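Local coordinates for twitching motility protein PilT (Aquifex aeolicus, PDB 2EWV), which probably works as a hexameric ATPase motor that retracts type IV pili and so drives twitching motility, at residues Glu58-Leu63 with Gly103-Ala108; Lys75-Gly80 with Val98-Gly103; Met136-Val141 with Thr226-Ala231; Thr170-Ile175 with Val212-Glu217. All coordinates share one frame; numbering follows the deposited sequence.

Contact 1: residues Glu58-Leu63 with Gly103-Ala108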
# COMPACT_ATOMS: atom_id res chain seq x y z
N GLU A 58 -26.06 30.48 -22.48
CA GLU A 58 -25.03 29.55 -21.99
C GLU A 58 -23.64 30.07 -22.29
O GLU A 58 -22.64 29.36 -22.12
CB GLU A 58 -25.22 28.17 -22.61
CG GLU A 58 -26.48 27.49 -22.13
CD GLU A 58 -26.45 25.98 -22.27
OE1 GLU A 58 -26.34 25.48 -23.42
OE2 GLU A 58 -26.53 25.27 -21.23
N ASP A 59 -23.59 31.31 -22.74
CA ASP A 59 -22.35 31.99 -23.03
C ASP A 59 -22.05 32.88 -21.84
O ASP A 59 -21.92 34.10 -21.93
CB ASP A 59 -22.48 32.76 -24.33
CG ASP A 59 -22.57 31.83 -25.52
OD1 ASP A 59 -22.71 32.30 -26.66
OD2 ASP A 59 -22.50 30.60 -25.29
N THR A 60 -22.00 32.18 -20.71
CA THR A 60 -21.69 32.70 -19.38
C THR A 60 -20.26 32.17 -19.24
O THR A 60 -19.53 32.44 -18.28
CB THR A 60 -22.57 32.02 -18.30
OG1 THR A 60 -22.55 30.60 -18.50
CG2 THR A 60 -23.99 32.50 -18.39
N GLN A 61 -19.91 31.38 -20.26
CA GLN A 61 -18.62 30.75 -20.43
C GLN A 61 -17.68 31.78 -21.06
O GLN A 61 -16.46 31.71 -20.89
CB GLN A 61 -18.80 29.53 -21.35
CG GLN A 61 -17.55 28.93 -21.95
CD GLN A 61 -17.02 29.71 -23.13
OE1 GLN A 61 -17.77 30.11 -24.03
NE2 GLN A 61 -15.71 29.93 -23.14
N LYS A 62 -18.28 32.73 -21.77
CA LYS A 62 -17.57 33.82 -22.45
C LYS A 62 -17.09 34.83 -21.41
O LYS A 62 -15.94 35.26 -21.43
CB LYS A 62 -18.50 34.51 -23.45
CG LYS A 62 -19.13 33.57 -24.48
CD LYS A 62 -18.43 33.66 -25.82
CE LYS A 62 -18.84 34.93 -26.58
NZ LYS A 62 -20.26 34.90 -27.03
N LEU A 63 -18.00 35.22 -20.52
CA LEU A 63 -17.71 36.16 -19.46
C LEU A 63 -16.68 35.54 -18.53
O LEU A 63 -15.72 36.19 -18.13
CB LEU A 63 -18.98 36.48 -18.68
CG LEU A 63 -20.04 37.33 -19.36
CD1 LEU A 63 -21.33 37.22 -18.60
CD2 LEU A 63 -19.58 38.77 -19.42
N GLY A 103 -24.80 21.55 -16.84
CA GLY A 103 -24.36 21.25 -18.19
C GLY A 103 -23.97 22.51 -18.88
O GLY A 103 -24.03 22.56 -20.08
N SER A 104 -23.61 23.53 -18.10
CA SER A 104 -23.22 24.80 -18.72
C SER A 104 -21.90 25.41 -18.16
O SER A 104 -20.78 24.97 -18.53
CB SER A 104 -24.36 25.82 -18.53
OG SER A 104 -24.19 26.95 -19.36
N VAL A 105 -22.08 26.39 -17.27
CA VAL A 105 -21.02 27.13 -16.60
C VAL A 105 -21.70 28.19 -15.77
O VAL A 105 -22.55 28.96 -16.25
CB VAL A 105 -20.05 27.84 -17.61
CG1 VAL A 105 -18.82 26.99 -17.79
CG2 VAL A 105 -20.74 28.10 -18.96
N ALA A 106 -21.31 28.25 -14.51
CA ALA A 106 -21.87 29.22 -13.61
C ALA A 106 -20.73 29.80 -12.77
O ALA A 106 -19.76 29.11 -12.42
CB ALA A 106 -22.91 28.57 -12.73
N ALA A 107 -20.84 31.09 -12.50
CA ALA A 107 -19.83 31.77 -11.70
C ALA A 107 -20.41 32.52 -10.50
O ALA A 107 -21.56 32.98 -10.52
CB ALA A 107 -19.04 32.71 -12.58
N ALA A 108 -19.60 32.61 -9.46
CA ALA A 108 -19.95 33.29 -8.22
C ALA A 108 -18.78 34.14 -7.74
O ALA A 108 -17.91 33.65 -7.01
CB ALA A 108 -20.32 32.27 -7.15
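The CG2 methyl of Val105 lies against the CB of Gln61, 3.4 Å away, and comes close to the hydroxyl of Thr60. In the PAS-like N-terminal domain of this secretion ATPase, this joins the turn entering helix 61-65 to the loop that runs into strand 107-109, an outermost strand of a four-stranded antiparallel sheet. A branched, apolar valine suits the buried side of the turn, where it also packs on Tyr100. Thr60 slides past it in the opposite direction and bonds to its backbone: OG1 donates to Val105 O at 2.8 Å, arriving 35° above the carbonyl plane. The first torsion (chi1 48°) sets OG1 between the backbone N and the carbonyl carbon, turned to the loop. A valine in place of Thr60 would probably leave the buried Val105 carbonyl without this donor and let the turn drift from the loop. At the solvent side the grip is looser. Within the turn, Asp59 OD1 and Lys62 NZ form a salt bridge of 3.6 Å. Glu58 stretches its chain along Ser104, whose OG gives OE2 only a weak hydrogen bond of 3.4 Å.

Contact 2: residues Lys75-Gly80 with Val98-Gly103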
# COMPACT_ATOMS: atom_id res chain seq x y z
N LYS A 75 -8.37 23.67 -15.60
CA LYS A 75 -8.72 23.10 -14.30
C LYS A 75 -10.24 22.95 -14.21
O LYS A 75 -10.74 22.05 -13.53
CB LYS A 75 -8.20 24.00 -13.18
CG LYS A 75 -6.96 23.49 -12.46
CD LYS A 75 -7.30 22.46 -11.36
CE LYS A 75 -6.08 22.13 -10.48
NZ LYS A 75 -6.39 21.26 -9.30
N LEU A 76 -10.96 23.83 -14.90
CA LEU A 76 -12.42 23.77 -14.89
C LEU A 76 -12.86 22.56 -15.68
O LEU A 76 -14.05 22.24 -15.74
CB LEU A 76 -13.02 25.03 -15.52
CG LEU A 76 -14.55 25.08 -15.44
CD1 LEU A 76 -14.97 25.36 -14.01
CD2 LEU A 76 -15.08 26.14 -16.38
N GLU A 77 -11.89 21.89 -16.30
CA GLU A 77 -12.17 20.72 -17.11
C GLU A 77 -11.86 19.40 -16.40
O GLU A 77 -12.62 18.44 -16.53
CB GLU A 77 -11.39 20.79 -18.42
CG GLU A 77 -11.70 22.03 -19.25
CD GLU A 77 -13.18 22.30 -19.34
OE1 GLU A 77 -13.94 21.41 -19.78
OE2 GLU A 77 -13.59 23.42 -18.98
N GLU A 78 -10.76 19.35 -15.65
CA GLU A 78 -10.42 18.13 -14.93
C GLU A 78 -11.59 17.89 -13.99
O GLU A 78 -12.22 16.83 -14.02
CB GLU A 78 -9.11 18.30 -14.15
CG GLU A 78 -8.53 16.99 -13.64
CD GLU A 78 -7.02 17.03 -13.46
OE1 GLU A 78 -6.52 18.04 -12.92
OE2 GLU A 78 -6.35 16.05 -13.87
N ASN A 79 -11.89 18.89 -13.16
CA ASN A 79 -13.04 18.84 -12.27
C ASN A 79 -13.90 20.02 -12.71
O ASN A 79 -13.36 21.03 -13.17
CB ASN A 79 -12.63 18.93 -10.78
CG ASN A 79 -11.28 19.62 -10.56
OD1 ASN A 79 -10.28 19.25 -11.17
ND2 ASN A 79 -11.26 20.61 -9.66
N GLY A 80 -15.21 19.90 -12.62
CA GLY A 80 -16.07 20.98 -13.07
C GLY A 80 -16.07 22.24 -12.22
O GLY A 80 -17.14 22.75 -11.91
N VAL A 98 -15.89 29.43 -10.61
CA VAL A 98 -16.66 28.99 -11.75
C VAL A 98 -16.81 27.49 -11.64
O VAL A 98 -15.94 26.82 -11.11
CB VAL A 98 -15.93 29.34 -13.07
CG1 VAL A 98 -16.89 29.18 -14.24
CG2 VAL A 98 -15.39 30.76 -13.00
N PHE A 99 -17.92 26.97 -12.14
CA PHE A 99 -18.19 25.53 -12.08
C PHE A 99 -19.19 25.12 -13.12
O PHE A 99 -20.00 25.94 -13.55
CB PHE A 99 -18.78 25.15 -10.72
CG PHE A 99 -19.91 26.05 -10.29
CD1 PHE A 99 -19.63 27.30 -9.73
CD2 PHE A 99 -21.23 25.69 -10.49
CE1 PHE A 99 -20.65 28.17 -9.38
CE2 PHE A 99 -22.27 26.56 -10.13
CZ PHE A 99 -21.98 27.81 -9.58
N TYR A 100 -19.14 23.85 -13.52
CA TYR A 100 -20.13 23.35 -14.49
C TYR A 100 -21.37 23.13 -13.67
O TYR A 100 -21.43 22.26 -12.80
CB TYR A 100 -19.68 22.05 -15.14
CG TYR A 100 -18.74 22.24 -16.30
CD1 TYR A 100 -17.86 21.22 -16.68
CD2 TYR A 100 -18.71 23.45 -17.01
CE1 TYR A 100 -16.97 21.41 -17.73
CE2 TYR A 100 -17.82 23.64 -18.06
CZ TYR A 100 -16.95 22.62 -18.41
OH TYR A 100 -16.05 22.84 -19.43
N GLN A 101 -22.37 23.93 -13.97
CA GLN A 101 -23.57 23.89 -13.18
C GLN A 101 -24.56 22.86 -13.62
O GLN A 101 -24.74 21.83 -12.92
CB GLN A 101 -24.26 25.23 -13.24
CG GLN A 101 -25.46 25.22 -12.37
CD GLN A 101 -26.30 26.42 -12.55
OE1 GLN A 101 -25.81 27.56 -12.48
NE2 GLN A 101 -27.58 26.21 -12.76
N ARG A 102 -25.30 23.12 -14.71
CA ARG A 102 -26.27 22.11 -15.11
C ARG A 102 -26.04 21.88 -16.58
O ARG A 102 -26.91 21.97 -17.45
CB ARG A 102 -27.64 22.65 -14.79
CG ARG A 102 -28.82 22.17 -15.57
CD ARG A 102 -30.07 22.53 -14.78
NE ARG A 102 -30.83 23.72 -15.21
CZ ARG A 102 -31.95 24.09 -14.61
NH1 ARG A 102 -32.36 23.35 -13.59
NH2 ARG A 102 -32.68 25.14 -15.02
N GLY A 103 -24.80 21.55 -16.84
CA GLY A 103 -24.36 21.25 -18.19
C GLY A 103 -23.97 22.51 -18.88
O GLY A 103 -24.03 22.56 -20.08
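Tyr100 and Glu77 cross at about a right angle at the outer side of this contact, the phenol OH donating to Glu77 OE1 over 2.6 Å and using the syn lone pair of that oxygen. The carboxylate plane stands 67° from the ring. Glutamate is long enough to manage this although its CB points away from 98-103: the chain bends at its second torsion (chi2 -45°), which brings the carboxylate back to the hydroxyl. Beneath, Leu76 lays CG over one face of the ring. From there it forks, with CD2 4.1 Å from Tyr100 CE2 and equally far from Val98 CG1, while CD1 comes to 3.4 Å from Val98 O. A leucine can thus fill the angle between ring and strand with its two methyls. The backbone closes the inner side, as Tyr100 N donates to Gly80 O at 2.8 Å. Gly80 suits the spot because a CB would point toward 98-103 and lie tight against Tyr100 CB. Further out, Tyr65 packs on Glu77, Val82 packs on both Leu76 and Val98, and Arg189 of a neighbouring subunit bonds to Tyr100 O through NE. The Gly80-Tyr100 pair continues the register of Val82 with Val98, so this is the open end of the antiparallel beta hairpin 81-87/93-99, entered from the short helix 75-78, within the PAS-like N-terminal domain.

Contact 3: residues Met136-Val141 with Thr226-Ala231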
# COMPACT_ATOMS: atom_id res chain seq x y z
N MET A 136 8.52 36.43 20.38
CA MET A 136 8.36 35.11 19.80
C MET A 136 7.29 34.39 20.62
O MET A 136 7.19 34.59 21.83
CB MET A 136 9.68 34.33 19.83
CG MET A 136 10.21 34.05 21.22
SD MET A 136 11.89 33.36 21.28
CE MET A 136 12.85 34.77 21.92
N GLY A 137 6.46 33.59 19.95
CA GLY A 137 5.40 32.88 20.66
C GLY A 137 4.28 32.43 19.73
O GLY A 137 4.43 32.49 18.51
N LEU A 138 3.16 32.00 20.30
CA LEU A 138 2.03 31.52 19.50
C LEU A 138 0.73 32.29 19.75
O LEU A 138 -0.08 31.88 20.59
CB LEU A 138 1.80 30.04 19.78
CG LEU A 138 1.16 29.16 18.70
CD1 LEU A 138 0.81 27.83 19.34
CD2 LEU A 138 -0.08 29.80 18.11
N ILE A 139 0.53 33.38 19.02
CA ILE A 139 -0.69 34.18 19.14
C ILE A 139 -1.80 33.48 18.39
O ILE A 139 -1.72 33.31 17.18
CB ILE A 139 -0.51 35.58 18.52
CG1 ILE A 139 0.38 36.44 19.40
CG2 ILE A 139 -1.86 36.24 18.31
CD1 ILE A 139 0.67 37.80 18.81
N LEU A 140 -2.85 33.08 19.11
CA LEU A 140 -3.98 32.41 18.47
C LEU A 140 -5.27 33.23 18.42
O LEU A 140 -5.63 33.93 19.37
CB LEU A 140 -4.25 31.07 19.17
CG LEU A 140 -3.23 29.97 18.96
CD1 LEU A 140 -3.58 28.79 19.84
CD2 LEU A 140 -3.21 29.56 17.50
N VAL A 141 -5.96 33.13 17.29
CA VAL A 141 -7.22 33.81 17.08
C VAL A 141 -8.17 32.72 16.62
O VAL A 141 -7.98 32.13 15.55
CB VAL A 141 -7.12 34.91 16.00
CG1 VAL A 141 -8.50 35.47 15.68
CG2 VAL A 141 -6.22 36.02 16.50
N THR A 226 4.70 22.37 12.86
CA THR A 226 5.70 23.38 12.54
C THR A 226 5.30 24.74 13.11
O THR A 226 6.14 25.47 13.62
CB THR A 226 5.86 23.52 11.02
OG1 THR A 226 5.82 22.22 10.42
CG2 THR A 226 7.19 24.20 10.68
N ALA A 227 4.02 25.09 13.01
CA ALA A 227 3.56 26.35 13.55
C ALA A 227 4.11 26.42 14.96
O ALA A 227 4.51 27.48 15.43
CB ALA A 227 2.06 26.41 13.57
N LEU A 228 4.16 25.25 15.61
CA LEU A 228 4.67 25.13 16.97
C LEU A 228 6.19 25.05 17.05
O LEU A 228 6.77 25.56 18.00
CB LEU A 228 4.07 23.91 17.65
CG LEU A 228 2.62 24.07 18.11
CD1 LEU A 228 2.06 22.70 18.45
CD2 LEU A 228 2.56 25.01 19.31
N ARG A 229 6.82 24.41 16.08
CA ARG A 229 8.28 24.29 16.06
C ARG A 229 8.86 25.67 15.73
O ARG A 229 9.94 26.02 16.20
CB ARG A 229 8.72 23.27 15.00
CG ARG A 229 9.37 22.00 15.55
CD ARG A 229 10.79 22.24 16.06
NE ARG A 229 11.77 22.41 14.97
CZ ARG A 229 13.06 22.71 15.15
NH1 ARG A 229 13.87 22.84 14.10
NH2 ARG A 229 13.55 22.88 16.38
N ALA A 230 8.13 26.44 14.92
CA ALA A 230 8.55 27.78 14.52
C ALA A 230 8.33 28.77 15.65
O ALA A 230 9.18 29.61 15.93
CB ALA A 230 7.77 28.22 13.29
N ALA A 231 7.19 28.66 16.31
CA ALA A 231 6.88 29.54 17.42
C ALA A 231 7.95 29.42 18.50
O ALA A 231 8.28 30.39 19.17
CB ALA A 231 5.52 29.19 18.01
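Ala231 N is bonded to Ala227 O at 3.1 Å, and this helical bond helps hold the last turn of helix 221-231 so that the Ala231 methyl faces strand 137-142. There CB rests 3.5 Å from Gly137 O and 4.2 Å from Leu138 CB. Alanine fits because the backbones come close: the short strand and helix axes pass 7.8 Å apart, with their directions at 130°. Gly137 fits for another reason, since its backbone angles would jam a CB against the preceding carbonyl. Its neighbour Leu138 swings CG opposite the backbone N (chi1 -153°), and the extended branch carries CD1 to CD2 of Leu228, whose side chain crosses it at a slant. Leu228, one turn before Ala231, thus meets Leu138 methyl to methyl. Ile272 touches both Leu138 and Ala231, while Ile139 packs on Met156 of helix 149-163. A helix layer on the parallel sheet is the build of a RecA-like P-loop ATPase core, and strand 137-142 is the one leading to the ADP-binding loop. Gly137 and Ile139 spend backbone bonds on strand 236-239 and on His235 just before it. Between strand and helix the touching side chains are hydrocarbon, so shape and burial, with no directional bond, fix how the helix lies on the sheet here.

Contact 4: residues Thr170-Ile175 with Val212-Glu217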
# COMPACT_ATOMS: atom_id res chain seq x y z
N THR A 170 3.45 35.89 5.28
CA THR A 170 2.14 35.31 5.50
C THR A 170 1.81 34.21 4.48
O THR A 170 2.01 34.40 3.28
CB THR A 170 1.00 36.38 5.43
OG1 THR A 170 0.89 36.87 4.09
CG2 THR A 170 1.28 37.54 6.36
N ILE A 171 1.32 33.08 4.97
CA ILE A 171 0.93 31.94 4.12
C ILE A 171 -0.60 31.88 4.15
O ILE A 171 -1.19 31.36 5.11
CB ILE A 171 1.50 30.58 4.66
CG1 ILE A 171 2.98 30.71 5.04
CG2 ILE A 171 1.39 29.51 3.58
CD1 ILE A 171 3.47 29.59 5.92
N GLU A 172 -1.25 32.40 3.11
CA GLU A 172 -2.71 32.43 3.06
C GLU A 172 -3.44 31.56 2.03
O GLU A 172 -2.85 31.10 1.04
CB GLU A 172 -3.16 33.88 2.86
CG GLU A 172 -2.81 34.82 3.97
CD GLU A 172 -3.43 36.17 3.72
OE1 GLU A 172 -4.67 36.24 3.59
OE2 GLU A 172 -2.67 37.16 3.64
N ASP A 173 -4.73 31.34 2.26
CA ASP A 173 -5.59 30.55 1.37
C ASP A 173 -7.07 30.92 1.51
O ASP A 173 -7.79 30.31 2.30
CB ASP A 173 -5.41 29.05 1.64
CG ASP A 173 -6.41 28.19 0.88
OD1 ASP A 173 -6.65 28.46 -0.32
OD2 ASP A 173 -6.95 27.23 1.48
N PRO A 174 -7.55 31.93 0.75
CA PRO A 174 -6.84 32.76 -0.22
C PRO A 174 -6.37 34.06 0.45
O PRO A 174 -6.85 34.41 1.53
CB PRO A 174 -7.92 33.03 -1.24
CG PRO A 174 -9.08 33.31 -0.34
CD PRO A 174 -8.99 32.21 0.70
N ILE A 175 -5.45 34.77 -0.18
CA ILE A 175 -5.00 36.02 0.41
C ILE A 175 -6.20 36.95 0.55
O ILE A 175 -6.66 37.53 -0.44
CB ILE A 175 -3.91 36.70 -0.47
CG1 ILE A 175 -2.68 35.80 -0.58
CG2 ILE A 175 -3.53 38.05 0.14
CD1 ILE A 175 -1.69 36.27 -1.62
N VAL A 212 8.14 37.46 11.38
CA VAL A 212 6.81 37.02 11.84
C VAL A 212 6.22 36.09 10.79
O VAL A 212 6.23 36.43 9.61
CB VAL A 212 5.83 38.24 12.01
CG1 VAL A 212 4.49 37.75 12.47
CG2 VAL A 212 6.39 39.26 13.00
N ILE A 213 5.72 34.93 11.19
CA ILE A 213 5.11 34.00 10.23
C ILE A 213 3.60 33.98 10.42
O ILE A 213 3.12 34.21 11.52
CB ILE A 213 5.62 32.56 10.41
CG1 ILE A 213 7.14 32.54 10.44
CG2 ILE A 213 5.12 31.70 9.27
CD1 ILE A 213 7.67 31.16 10.55
N PHE A 214 2.85 33.70 9.37
CA PHE A 214 1.40 33.66 9.51
C PHE A 214 0.70 32.55 8.74
O PHE A 214 0.68 32.58 7.51
CB PHE A 214 0.79 35.01 9.09
CG PHE A 214 -0.71 34.99 9.01
CD1 PHE A 214 -1.49 34.60 10.10
CD2 PHE A 214 -1.36 35.38 7.84
CE1 PHE A 214 -2.88 34.61 10.02
CE2 PHE A 214 -2.75 35.39 7.75
CZ PHE A 214 -3.51 35.00 8.84
N VAL A 215 0.12 31.57 9.45
CA VAL A 215 -0.62 30.46 8.82
C VAL A 215 -2.12 30.73 8.90
O VAL A 215 -2.70 30.74 9.99
CB VAL A 215 -0.35 29.09 9.48
CG1 VAL A 215 0.88 28.45 8.87
CG2 VAL A 215 -0.19 29.25 10.97
N GLY A 216 -2.73 30.95 7.74
CA GLY A 216 -4.14 31.25 7.68
C GLY A 216 -5.02 30.21 8.33
O GLY A 216 -6.05 30.55 8.91
N GLU A 217 -4.62 28.95 8.23
CA GLU A 217 -5.40 27.86 8.79
C GLU A 217 -4.47 26.78 9.33
O GLU A 217 -3.49 26.43 8.67
CB GLU A 217 -6.33 27.29 7.71
CG GLU A 217 -7.01 28.38 6.88
CD GLU A 217 -7.99 27.85 5.85
OE1 GLU A 217 -7.64 26.90 5.11
OE2 GLU A 217 -9.12 28.40 5.77
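Parallel strand pairing deep in the RecA-like ATPase core is what joins Thr170-Ile175 to Val212-Glu217: strands 167-172 and 212-215 are neighbours in the mixed sheet, their local axes 4.7 Å apart and 8° from parallel. Ile171 makes both backbone hydrogen bonds between these two segments. Its N donates to Phe214 O at 2.7 Å, and its O accepts from Gly216 N at 3.1 Å, so Val215 is bracketed. On the face carrying Ile171 and Val215, these beta-branched side chains lie side by side, with Ile171 CD1 4.1 Å from Val215 CG1, and Leu202 of helix 199-205 packs over both. The face carrying Thr170 belongs to Phe214. With CG opposite the backbone N (chi1 171°), the ring turns its edge to Thr170, whose CB sits in the ring plane 3.5 Å from CD2; Glu172 CG comes within 3.8 Å of CE2. An alanine at Phe214 would probably open a gap beside Thr170 and take away the ring against which Glu172 CG packs. The Glu172 carboxylate itself is held elsewhere, by Glu176 N and Gln188 NE2. The strand ends probably correspond to the Asp box and Walker B motif of secretion ATPases, and there two acidic residues converge: Asp173 OD2 lies 3.7 Å from Glu217 OE1, their carboxylate planes 86° apart.

How the contacts relate
The four contacts form two pairs, one in each half of the subunit. Contacts 1 and 2 share Gly103, have centres 9 Å apart, and are stitched together by a probable hydrogen bond of 2.8 Å from Ala106 N to Phe99 O; both also touch a neighbouring subunit. Contacts 3 and 4 both reach the same sheet, with centres 13 Å apart, and Ala230 CB packs 4.0 Å from Ile213 CD1. In contact 4 the Glu217 side chain is about 8 Å from ADP. Between the pairs, contacts 1 and 4 are separated by about 11 Å at their nearest atoms, whereas the centres of contacts 1 and 3 are 43 Å apart.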